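Local coordinates for oxidoreductase (Ralstonia eutropha, PDB 3HJ9), which binds flavin mononucleotide and probably acts as an FMN-dependent oxidoreductase of the nitroreductase family, at residues W47-T52 and A171-A176; R53-Q58 and G181-G186; L137-V142 and Q209-A214. One frame throughout, in Å; residues are numbered along the deposited sequence.

Interaction 1 of 3, residues W47-T52 and A171-A176. With FMN (flavin mononucleotide), chain C.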
loop_
_atom_site.group_PDB
_atom_site.type_symbol
_atom_site.label_atom_id
_atom_site.label_comp_id
_atom_site.label_asym_id
_atom_site.label_seq_id
_atom_site.Cartn_x
_atom_site.Cartn_y
_atom_site.Cartn_z
ATOM N N TRP A 47 13.777 -1.438 6.414
ATOM C CA TRP A 47 14.601 -2.596 6.754
ATOM C C TRP A 47 13.883 -3.558 7.713
ATOM O O TRP A 47 14.030 -4.749 7.566
ATOM C CB TRP A 47 15.961 -2.210 7.373
ATOM C CG TRP A 47 16.966 -1.780 6.359
ATOM C CD1 TRP A 47 17.398 -0.510 6.109
ATOM C CD2 TRP A 47 17.642 -2.619 5.428
ATOM N NE1 TRP A 47 18.314 -0.505 5.089
ATOM C CE2 TRP A 47 18.489 -1.787 4.648
ATOM C CE3 TRP A 47 17.636 -3.998 5.183
ATOM C CZ2 TRP A 47 19.319 -2.288 3.630
ATOM C CZ3 TRP A 47 18.464 -4.500 4.160
ATOM C CH2 TRP A 47 19.292 -3.641 3.401
ATOM N N LEU A 48 13.116 -3.017 8.662
ATOM C CA LEU A 48 12.449 -3.803 9.697
ATOM C C LEU A 48 11.001 -4.158 9.380
ATOM O O LEU A 48 10.341 -4.840 10.180
ATOM C CB LEU A 48 12.532 -3.048 11.044
ATOM C CG LEU A 48 13.915 -2.756 11.624
ATOM C CD1 LEU A 48 13.860 -1.815 12.860
ATOM C CD2 LEU A 48 14.604 -4.069 11.963
ATOM N N ARG A 49 10.502 -3.742 8.213
ATOM C CA ARG A 49 9.094 -3.979 7.814
ATOM C C ARG A 49 8.934 -5.496 7.598
ATOM O O ARG A 49 9.695 -6.105 6.843
ATOM C CB ARG A 49 8.750 -3.143 6.577
ATOM C CG ARG A 49 7.247 -2.824 6.329
ATOM C CD ARG A 49 6.353 -4.022 6.090
ATOM N NE ARG A 49 6.932 -4.963 5.129
ATOM C CZ ARG A 49 6.584 -6.242 4.983
ATOM N NH1 ARG A 49 5.601 -6.789 5.693
ATOM N NH2 ARG A 49 7.234 -6.992 4.100
ATOM N N LYS A 50 8.028 -6.108 8.365
ATOM C CA LYS A 50 7.801 -7.560 8.356
ATOM C C LYS A 50 6.427 -7.891 8.917
ATOM O O LYS A 50 5.802 -7.041 9.548
ATOM C CB LYS A 50 8.854 -8.279 9.224
ATOM C CG LYS A 50 8.776 -7.962 10.749
ATOM C CD LYS A 50 9.789 -8.714 11.597
ATOM C CE LYS A 50 9.536 -10.226 11.614
ATOM N NZ LYS A 50 10.471 -10.941 12.577
ATOM N N SER A 51 6.006 -9.145 8.752
ATOM C CA SER A 51 4.743 -9.633 9.308
ATOM C C SER A 51 4.967 -10.444 10.594
ATOM O O SER A 51 5.870 -11.244 10.686
ATOM C CB SER A 51 3.929 -10.416 8.275
ATOM O OG SER A 51 3.465 -9.531 7.274
ATOM N N THR A 52 4.102 -10.226 11.572
ATOM C CA THR A 52 4.129 -10.907 12.870
ATOM C C THR A 52 2.770 -11.537 13.063
ATOM O O THR A 52 1.758 -10.900 12.737
ATOM C CB THR A 52 4.375 -9.881 13.996
ATOM O OG1 THR A 52 5.556 -9.144 13.671
ATOM C CG2 THR A 52 4.552 -10.594 15.387
ATOM N N ALA A 171 0.790 1.712 8.250
ATOM C CA ALA A 171 0.630 1.050 9.585
ATOM C C ALA A 171 1.779 0.089 9.884
ATOM O O ALA A 171 2.283 0.037 11.029
ATOM C CB ALA A 171 -0.750 0.322 9.695
ATOM N N TYR A 172 2.146 -0.721 8.887
ATOM C CA TYR A 172 3.333 -1.607 8.988
ATOM C C TYR A 172 4.610 -0.882 9.373
ATOM O O TYR A 172 5.323 -1.305 10.285
ATOM C CB TYR A 172 3.613 -2.324 7.670
ATOM C CG TYR A 172 3.073 -3.711 7.488
ATOM C CD1 TYR A 172 3.570 -4.779 8.235
ATOM C CD2 TYR A 172 2.140 -3.992 6.474
ATOM C CE1 TYR A 172 3.100 -6.124 7.996
ATOM C CE2 TYR A 172 1.698 -5.310 6.232
ATOM C CZ TYR A 172 2.162 -6.352 6.976
ATOM O OH TYR A 172 1.697 -7.614 6.687
ATOM N N LEU A 173 4.879 0.202 8.646
ATOM C CA LEU A 173 6.054 1.045 8.853
ATOM C C LEU A 173 6.016 1.710 10.237
ATOM O O LEU A 173 7.044 1.716 10.951
ATOM C CB LEU A 173 6.231 2.077 7.705
ATOM C CG LEU A 173 6.568 1.465 6.326
ATOM C CD1 LEU A 173 6.480 2.494 5.193
ATOM C CD2 LEU A 173 7.939 0.739 6.322
ATOM N N TYR A 174 4.835 2.198 10.644
ATOM C CA TYR A 174 4.675 2.736 12.006
ATOM C C TYR A 174 5.000 1.636 13.042
ATOM O O TYR A 174 5.786 1.871 13.972
ATOM C CB TYR A 174 3.298 3.391 12.255
ATOM C CG TYR A 174 3.222 3.831 13.662
ATOM C CD1 TYR A 174 3.828 5.022 14.076
ATOM C CD2 TYR A 174 2.670 2.993 14.634
ATOM C CE1 TYR A 174 3.833 5.385 15.436
ATOM C CE2 TYR A 174 2.678 3.347 15.993
ATOM C CZ TYR A 174 3.240 4.539 16.380
ATOM O OH TYR A 174 3.245 4.843 17.721
ATOM N N CYS A 175 4.459 0.440 12.840
ATOM C CA CYS A 175 4.708 -0.667 13.772
ATOM C C CYS A 175 6.197 -0.972 13.918
ATOM O O CYS A 175 6.694 -1.138 15.056
ATOM C CB CYS A 175 3.899 -1.906 13.396
ATOM S SG CYS A 175 2.151 -1.622 13.728
ATOM N N ALA A 176 6.903 -0.952 12.786
ATOM C CA ALA A 176 8.355 -1.157 12.746
ATOM C C ALA A 176 9.071 -0.042 13.507
ATOM O O ALA A 176 9.990 -0.329 14.265
ATOM C CB ALA A 176 8.878 -1.255 11.297
HETATM N N1 FMN C . -1.086 -13.178 5.983
HETATM C C2 FMN C . -1.950 -13.991 6.692
HETATM O O2 FMN C . -1.539 -14.642 7.656
HETATM N N3 FMN C . -3.290 -14.050 6.318
HETATM C C4 FMN C . -3.758 -13.338 5.221
HETATM O O4 FMN C . -4.960 -13.428 4.933
HETATM C C4A FMN C . -2.878 -12.515 4.498
HETATM N N5 FMN C . -3.317 -11.783 3.412
HETATM C C5A FMN C . -2.465 -10.915 2.749
HETATM C C6 FMN C . -2.982 -10.181 1.688
HETATM C C7 FMN C . -2.149 -9.306 0.975
HETATM C C7M FMN C . -2.715 -8.517 -0.173
HETATM C C8 FMN C . -0.796 -9.180 1.311
HETATM C C8M FMN C . 0.095 -8.262 0.529
HETATM C C9 FMN C . -0.267 -9.937 2.374
HETATM C C9A FMN C . -1.095 -10.816 3.109
HETATM N N10 FMN C . -0.651 -11.577 4.193
HETATM C C10 FMN C . -1.529 -12.435 4.881
HETATM C "C1'" FMN C . 0.758 -11.479 4.711
HETATM C "C2'" FMN C . 1.753 -12.307 3.942
HETATM O "O2'" FMN C . 1.576 -13.683 4.212
HETATM C "C3'" FMN C . 3.145 -11.834 4.338
HETATM O "O3'" FMN C . 3.319 -10.536 3.808
HETATM C "C4'" FMN C . 4.191 -12.818 3.780
HETATM O "O4'" FMN C . 4.199 -13.935 4.662
HETATM C "C5'" FMN C . 5.586 -12.225 3.656
HETATM O "O5'" FMN C . 6.015 -11.903 4.979
HETATM P P FMN C . 6.492 -10.421 5.322
HETATM O O1P FMN C . 7.405 -9.835 4.276
HETATM O O2P FMN C . 5.258 -9.543 5.417
HETATM O O3P FMN C . 7.226 -10.484 6.661
HETATM O O HOH W 1 6.534 -3.793 10.137
#

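Interaction 2 of 3, residues R53-Q58 and G181-G186. With FMN (flavin mononucleotide), chain C.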
loop_
_atom_site.group_PDB
_atom_site.type_symbol
_atom_site.label_atom_id
_atom_site.label_comp_id
_atom_site.label_asym_id
_atom_site.label_seq_id
_atom_site.Cartn_x
_atom_site.Cartn_y
_atom_site.Cartn_z
ATOM N N ARG A 53 2.745 -12.767 13.597
ATOM C CA ARG A 53 1.504 -13.528 13.777
ATOM C C ARG A 53 1.182 -13.995 15.193
ATOM O O ARG A 53 0.076 -14.451 15.418
ATOM C CB ARG A 53 1.468 -14.715 12.793
ATOM C CG ARG A 53 1.261 -14.294 11.356
ATOM C CD ARG A 53 0.994 -15.472 10.380
ATOM N NE ARG A 53 0.951 -14.951 8.999
ATOM C CZ ARG A 53 2.025 -14.626 8.265
ATOM N NH1 ARG A 53 3.263 -14.740 8.752
ATOM N NH2 ARG A 53 1.877 -14.146 7.022
ATOM N N GLU A 54 2.138 -13.895 16.118
ATOM C CA GLU A 54 1.944 -14.201 17.526
ATOM C C GLU A 54 2.240 -12.913 18.325
ATOM O O GLU A 54 3.297 -12.307 18.180
ATOM C CB GLU A 54 2.823 -15.357 17.968
ATOM C CG GLU A 54 2.354 -16.735 17.444
ATOM N N PHE A 55 1.303 -12.544 19.184
ATOM C CA PHE A 55 1.351 -11.304 19.935
ATOM C C PHE A 55 1.203 -11.437 21.437
ATOM O O PHE A 55 0.626 -12.394 21.925
ATOM C CB PHE A 55 0.202 -10.423 19.463
ATOM C CG PHE A 55 0.215 -10.195 18.020
ATOM C CD1 PHE A 55 0.901 -9.113 17.483
ATOM C CD2 PHE A 55 -0.442 -11.084 17.154
ATOM C CE1 PHE A 55 0.913 -8.909 16.102
ATOM C CE2 PHE A 55 -0.440 -10.885 15.793
ATOM C CZ PHE A 55 0.251 -9.795 15.262
ATOM N N ASP A 56 1.749 -10.446 22.130
ATOM C CA ASP A 56 1.528 -10.230 23.552
ATOM C C ASP A 56 0.152 -9.531 23.604
ATOM O O ASP A 56 -0.211 -8.776 22.671
ATOM C CB ASP A 56 2.604 -9.302 24.127
ATOM C CG ASP A 56 2.451 -9.070 25.628
ATOM O OD1 ASP A 56 2.579 -10.042 26.428
ATOM O OD2 ASP A 56 2.235 -7.889 26.017
ATOM N N GLN A 57 -0.599 -9.786 24.665
ATOM C CA GLN A 57 -1.940 -9.207 24.818
ATOM C C GLN A 57 -1.996 -7.812 25.446
ATOM O O GLN A 57 -3.064 -7.226 25.467
ATOM C CB GLN A 57 -2.866 -10.188 25.555
ATOM C CG GLN A 57 -2.961 -11.588 24.872
ATOM C CD GLN A 57 -3.237 -11.498 23.353
ATOM O OE1 GLN A 57 -4.230 -10.914 22.926
ATOM N NE2 GLN A 57 -2.318 -12.033 22.545
ATOM N N GLN A 58 -0.873 -7.253 25.889
ATOM C CA GLN A 58 -0.855 -5.911 26.519
ATOM C C GLN A 58 -1.421 -4.883 25.507
ATOM O O GLN A 58 -1.022 -4.910 24.345
ATOM C CB GLN A 58 0.577 -5.538 26.982
ATOM C CG GLN A 58 0.725 -4.256 27.820
ATOM N N GLY A 181 4.362 -5.476 16.303
ATOM C CA GLY A 181 4.125 -6.437 15.237
ATOM C C GLY A 181 2.847 -6.059 14.500
ATOM O O GLY A 181 1.943 -5.411 15.077
ATOM N N ALA A 182 2.764 -6.479 13.234
ATOM C CA ALA A 182 1.604 -6.285 12.381
ATOM C C ALA A 182 1.512 -7.400 11.309
ATOM O O ALA A 182 2.540 -7.987 10.946
ATOM C CB ALA A 182 1.650 -4.871 11.702
ATOM N N VAL A 183 0.293 -7.699 10.837
ATOM C CA VAL A 183 0.101 -8.622 9.682
ATOM C C VAL A 183 -1.188 -8.225 8.984
ATOM O O VAL A 183 -2.237 -8.130 9.646
ATOM C CB VAL A 183 0.153 -10.110 10.063
ATOM C CG1 VAL A 183 -0.954 -10.475 11.039
ATOM C CG2 VAL A 183 0.091 -11.040 8.784
ATOM N N VAL A 184 -1.082 -7.830 7.708
ATOM C CA VAL A 184 -2.232 -7.514 6.882
ATOM C C VAL A 184 -2.863 -8.873 6.483
ATOM O O VAL A 184 -2.151 -9.885 6.285
ATOM C CB VAL A 184 -1.865 -6.619 5.640
ATOM C CG1 VAL A 184 -0.979 -7.370 4.617
ATOM C CG2 VAL A 184 -3.160 -6.104 4.998
ATOM N N ARG A 185 -4.195 -8.924 6.460
ATOM C CA ARG A 185 -4.946 -10.153 6.153
ATOM C C ARG A 185 -6.040 -9.823 5.159
ATOM O O ARG A 185 -6.858 -8.916 5.400
ATOM C CB ARG A 185 -5.517 -10.783 7.412
ATOM C CG ARG A 185 -4.516 -10.838 8.560
ATOM C CD ARG A 185 -5.190 -11.031 9.882
ATOM N NE ARG A 185 -5.735 -12.356 10.071
ATOM C CZ ARG A 185 -6.425 -12.729 11.151
ATOM N NH1 ARG A 185 -6.656 -11.877 12.146
ATOM N NH2 ARG A 185 -6.880 -13.961 11.254
ATOM N N GLY A 186 -6.018 -10.538 4.048
ATOM C CA GLY A 186 -6.944 -10.389 2.934
ATOM C C GLY A 186 -7.908 -11.526 2.811
ATOM O O GLY A 186 -8.844 -11.430 2.041
HETATM N N1 FMN C . -1.086 -13.178 5.983
HETATM C C2 FMN C . -1.950 -13.991 6.692
HETATM O O2 FMN C . -1.539 -14.642 7.656
HETATM N N3 FMN C . -3.290 -14.050 6.318
HETATM C C4 FMN C . -3.758 -13.338 5.221
HETATM O O4 FMN C . -4.960 -13.428 4.933
HETATM C C4A FMN C . -2.878 -12.515 4.498
HETATM N N5 FMN C . -3.317 -11.783 3.412
HETATM C C5A FMN C . -2.465 -10.915 2.749
HETATM C C6 FMN C . -2.982 -10.181 1.688
HETATM C C7 FMN C . -2.149 -9.306 0.975
HETATM C C7M FMN C . -2.715 -8.517 -0.173
HETATM C C8 FMN C . -0.796 -9.180 1.311
HETATM C C8M FMN C . 0.095 -8.262 0.529
HETATM C C9 FMN C . -0.267 -9.937 2.374
HETATM C C9A FMN C . -1.095 -10.816 3.109
HETATM N N10 FMN C . -0.651 -11.577 4.193
HETATM C C10 FMN C . -1.529 -12.435 4.881
HETATM C "C1'" FMN C . 0.758 -11.479 4.711
HETATM C "C2'" FMN C . 1.753 -12.307 3.942
HETATM O "O2'" FMN C . 1.576 -13.683 4.212
HETATM C "C3'" FMN C . 3.145 -11.834 4.338
HETATM O "O3'" FMN C . 3.319 -10.536 3.808
HETATM C "C4'" FMN C . 4.191 -12.818 3.780
HETATM O "O4'" FMN C . 4.199 -13.935 4.662
HETATM C "C5'" FMN C . 5.586 -12.225 3.656
HETATM O "O5'" FMN C . 6.015 -11.903 4.979
HETATM P P FMN C . 6.492 -10.421 5.322
HETATM O O1P FMN C . 7.405 -9.835 4.276
HETATM O O2P FMN C . 5.258 -9.543 5.417
HETATM O O3P FMN C . 7.226 -10.484 6.661
#

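Interaction 3 of 3, residues L137-V142 and Q209-A214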
loop_
_atom_site.group_PDB
_atom_site.type_symbol
_atom_site.label_atom_id
_atom_site.label_comp_id
_atom_site.label_asym_id
_atom_site.label_seq_id
_atom_site.Cartn_x
_atom_site.Cartn_y
_atom_site.Cartn_z
ATOM N N LEU A 137 -5.510 -5.482 19.105
ATOM C CA LEU A 137 -6.438 -4.822 18.184
ATOM C C LEU A 137 -6.335 -5.331 16.742
ATOM O O LEU A 137 -5.338 -5.955 16.375
ATOM C CB LEU A 137 -6.246 -3.302 18.228
ATOM C CG LEU A 137 -5.058 -2.615 17.556
ATOM C CD1 LEU A 137 -5.268 -2.412 16.068
ATOM C CD2 LEU A 137 -4.810 -1.260 18.217
ATOM N N ASP A 138 -7.407 -5.113 15.972
ATOM C CA ASP A 138 -7.417 -5.352 14.530
ATOM C C ASP A 138 -7.853 -4.048 13.859
ATOM O O ASP A 138 -8.799 -3.421 14.311
ATOM C CB ASP A 138 -8.477 -6.382 14.085
ATOM C CG ASP A 138 -8.130 -7.813 14.372
ATOM O OD1 ASP A 138 -6.955 -8.159 14.622
ATOM O OD2 ASP A 138 -9.091 -8.633 14.298
ATOM N N LEU A 139 -7.188 -3.656 12.786
ATOM C CA LEU A 139 -7.724 -2.606 11.913
ATOM C C LEU A 139 -8.519 -3.284 10.779
ATOM O O LEU A 139 -8.075 -4.306 10.279
ATOM C CB LEU A 139 -6.628 -1.775 11.297
ATOM C CG LEU A 139 -5.729 -1.031 12.253
ATOM C CD1 LEU A 139 -4.669 -0.269 11.390
ATOM C CD2 LEU A 139 -6.534 -0.127 13.193
ATOM N N VAL A 140 -9.707 -2.767 10.421
ATOM C CA VAL A 140 -10.427 -3.211 9.196
ATOM C C VAL A 140 -10.547 -2.032 8.219
ATOM O O VAL A 140 -11.064 -0.936 8.588
ATOM C CB VAL A 140 -11.820 -3.764 9.463
ATOM C CG1 VAL A 140 -12.353 -4.431 8.191
ATOM C CG2 VAL A 140 -11.767 -4.748 10.609
ATOM N N PHE A 141 -10.096 -2.248 6.984
ATOM C CA PHE A 141 -10.113 -1.218 5.928
ATOM C C PHE A 141 -11.368 -1.507 5.112
ATOM O O PHE A 141 -11.442 -2.532 4.414
ATOM C CB PHE A 141 -8.833 -1.278 5.094
ATOM C CG PHE A 141 -7.570 -1.030 5.904
ATOM C CD1 PHE A 141 -6.925 -2.069 6.548
ATOM C CD2 PHE A 141 -7.039 0.263 6.025
ATOM C CE1 PHE A 141 -5.773 -1.843 7.312
ATOM C CE2 PHE A 141 -5.872 0.503 6.766
ATOM C CZ PHE A 141 -5.232 -0.549 7.399
ATOM N N VAL A 142 -12.362 -0.649 5.260
ATOM C CA VAL A 142 -13.663 -0.836 4.636
ATOM C C VAL A 142 -13.812 0.079 3.439
ATOM O O VAL A 142 -13.639 1.274 3.592
ATOM C CB VAL A 142 -14.774 -0.556 5.626
ATOM C CG1 VAL A 142 -16.177 -0.637 4.944
ATOM C CG2 VAL A 142 -14.671 -1.531 6.830
ATOM N N GLN A 209 -5.967 -5.894 9.555
ATOM C CA GLN A 209 -4.561 -5.914 9.999
ATOM C C GLN A 209 -4.494 -6.067 11.495
ATOM O O GLN A 209 -5.028 -5.223 12.242
ATOM C CB GLN A 209 -3.862 -4.656 9.542
ATOM C CG GLN A 209 -2.319 -4.641 9.634
ATOM C CD GLN A 209 -1.761 -3.333 9.036
ATOM O OE1 GLN A 209 -2.481 -2.325 8.996
ATOM N NE2 GLN A 209 -0.506 -3.346 8.551
ATOM N N THR A 210 -3.845 -7.146 11.923
ATOM C CA THR A 210 -3.768 -7.513 13.335
ATOM C C THR A 210 -2.491 -6.914 13.893
ATOM O O THR A 210 -1.438 -7.143 13.334
ATOM C CB THR A 210 -3.827 -9.009 13.460
ATOM O OG1 THR A 210 -5.074 -9.401 12.901
ATOM C CG2 THR A 210 -3.739 -9.477 14.886
ATOM N N ILE A 211 -2.613 -6.136 14.976
ATOM C CA ILE A 211 -1.500 -5.375 15.542
ATOM C C ILE A 211 -1.351 -5.555 17.047
ATOM O O ILE A 211 -2.341 -5.640 17.777
ATOM C CB ILE A 211 -1.685 -3.863 15.173
ATOM C CG1 ILE A 211 -1.533 -3.676 13.658
ATOM C CG2 ILE A 211 -0.692 -2.943 15.948
ATOM C CD1 ILE A 211 -1.801 -2.288 13.134
ATOM N N GLY A 212 -0.099 -5.651 17.482
ATOM C CA GLY A 212 0.274 -5.703 18.881
ATOM C C GLY A 212 1.769 -5.874 19.081
ATOM O O GLY A 212 2.528 -5.925 18.092
ATOM N N ARG A 213 2.211 -5.931 20.341
ATOM C CA ARG A 213 3.597 -6.273 20.628
ATOM C C ARG A 213 3.777 -7.729 20.235
ATOM O O ARG A 213 2.897 -8.547 20.478
ATOM C CB ARG A 213 4.003 -6.061 22.103
ATOM C CG ARG A 213 4.616 -4.694 22.351
ATOM C CD ARG A 213 4.867 -4.309 23.816
ATOM N NE ARG A 213 3.656 -3.823 24.503
ATOM C CZ ARG A 213 3.031 -2.633 24.299
ATOM N NH1 ARG A 213 3.434 -1.732 23.354
ATOM N NH2 ARG A 213 1.945 -2.341 25.032
ATOM N N ALA A 214 4.921 -8.038 19.627
ATOM C CA ALA A 214 5.271 -9.404 19.235
ATOM C C ALA A 214 5.380 -10.251 20.494
ATOM O O ALA A 214 5.785 -9.736 21.519
ATOM C CB ALA A 214 6.603 -9.429 18.448
#

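Interaction 1 of 3, residues W47-T52 and A171-A176
One face of the Y172 ring carries the guanidinium of R49, while the ring's edge meets the carbonyl O of K50 and the hydroxyl of S51. The guanidinium does not lie flat on the ring: the two planes are 87° apart, and its NH1 comes down 3.5 Å from Y172 CE1, offset toward the rim. CZ of R49 sits 4.7 Å from the centroid of the Y172 ring and close to its normal, a cation-pi contact. At the guanidinium's own edge lies O2P of the flavin phosphate, to which R49 NH1 gives an almost straight hydrogen bond of 2.8 Å (169°); NH2 donates to O1P. Bends at chi2 and chi3 fold the arginine back along the ring, laying R49 CD over Y172 CG and setting R49 CG 3.6 Å from L173 CD2. A chain of hydrogen bonds runs on from the phenol: Y172 OH donates to S51 OG at 2.7 Å, and S51 OG to O2P of FMN at 2.6 Å. This is the phosphate end of the FMN site in the nitroreductase fold, where the chain leaving helix 42-48 passes over helix 156-177. Arginine, serine hydroxyl and the backbone N of S51, which binds O3P, together grip the anion, and the positive charge probably offsets that of the phosphate. Y172 OH also accepts from V184 N, so the hydroxyl that orients S51 is itself held. The site is shared across the dimer: carbonyls of R83 and T84 of the second subunit take hydrogen bonds from R49 NH2 and NE. Farther back, a water accepts from K50 N and donates to Y172 O, and L48 CB rests 4.1 Å from A176 CB.

Interaction 2 of 3, residues R53-Q58 and G181-G186
R53 reaches past V183 to the flavin. From CB the chain runs out beside the backbone N (chi1 -71°) and stays extended from CG to NE, which carries the charged end to the pyrimidine side of the isoalloxazine. CD comes 3.8 Å from FMN O2, and NE then donates to that same O2 at 2.8 Å in a bond that is practically straight (175°). CZ passes 4.1 Å from V183 CG2, which lies over one face of the guanidinium. NH2 donates to FMN N1, at the edge and in the plane of the guanidinium, and makes a weak bond to the ribityl O4' as well. Such a positive group beside N1 and O2 is a recurrent feature of flavoproteins, where it probably stabilises negative charge on the reduced flavin. V183 touches both partners, with CG2 3.7 Å from N1 of FMN. Strand 181-185 is an edge strand of the chain's antiparallel sheet, and its C-terminal half lines the flavin: V184 CG1 lies 3.5 Å from FMN C9, V184 O comes 3.0 Å from FMN C10, and G186 N gives a weak hydrogen bond to O4. Well away from the flavin, F55 turns its edge to the start of the strand. Its CE1 stands 3.8 Å from G181 O, and CZ meets V183 CG1 at 4.4 Å.

Interaction 3 of 3, residues L137-V142 and Q209-A214
L139 and Q209 bond in both directions through their backbones, L139 N to Q209 O and Q209 N to L139 O, each at 2.7 Å. Two residues along, I211 N gives a straight bond (179°) to L137 O at 3.1 Å, but the return bond from L137 N to I211 O is long and weak, so this hydrogen-bonded pair is gripped mainly from one side. Between them D138 and T210 form a non-hydrogen-bonded pair whose side chains lie together: T210 OG1 donates to D138 OD1 at 2.8 Å, reaching it from above the carboxylate plane. The same hydroxyl accepts from R185 NH1, while D138 OD2 is taken up by S124 N. These two strands belong to the central antiparallel sheet of the nitroreductase fold, where 203-212 runs between 137-144 and 181-185. On the sheet face that carries L137, L139, Q209 and I211, the surroundings are largely apolar: L139 CD1 meets I211 CD1 at 3.9 Å and helices 62-73 and 156-177 pack against it. There the amide of Q209, on a chain extended beyond CG, is half satisfied. NE2 donates to A168 O on helix 156-177, but OE1 is buried without a polar partner in the model. It instead faces the rim of F141, in the plane of the ring and 3.6 Å from its CZ, where the partly positive ring hydrogens probably offset some of its partial negative charge.

From the N terminus the chain runs from the end of helix 42-48 into the loop that follows; residues 47-52 and 53-58 supply the first halves of interactions 1 and 2. It then lays down three strands of the sheet, 94-100, 103-108 and 113-116, before strand 137-144 opens interaction 3. Helix 156-177 closes interaction 1 over 118 intervening residues, strand 181-185 closes interaction 2, and strand 203-212 closes interaction 3 last. Each loop therefore crosses the other two, and none is nested. The contacts also touch: T52 meets A182, Y172 reaches Q209, and G181 pairs with G212. Together they tie the flavin-binding loop to the helix and the sheet edge, and that edge to the sheet's interior.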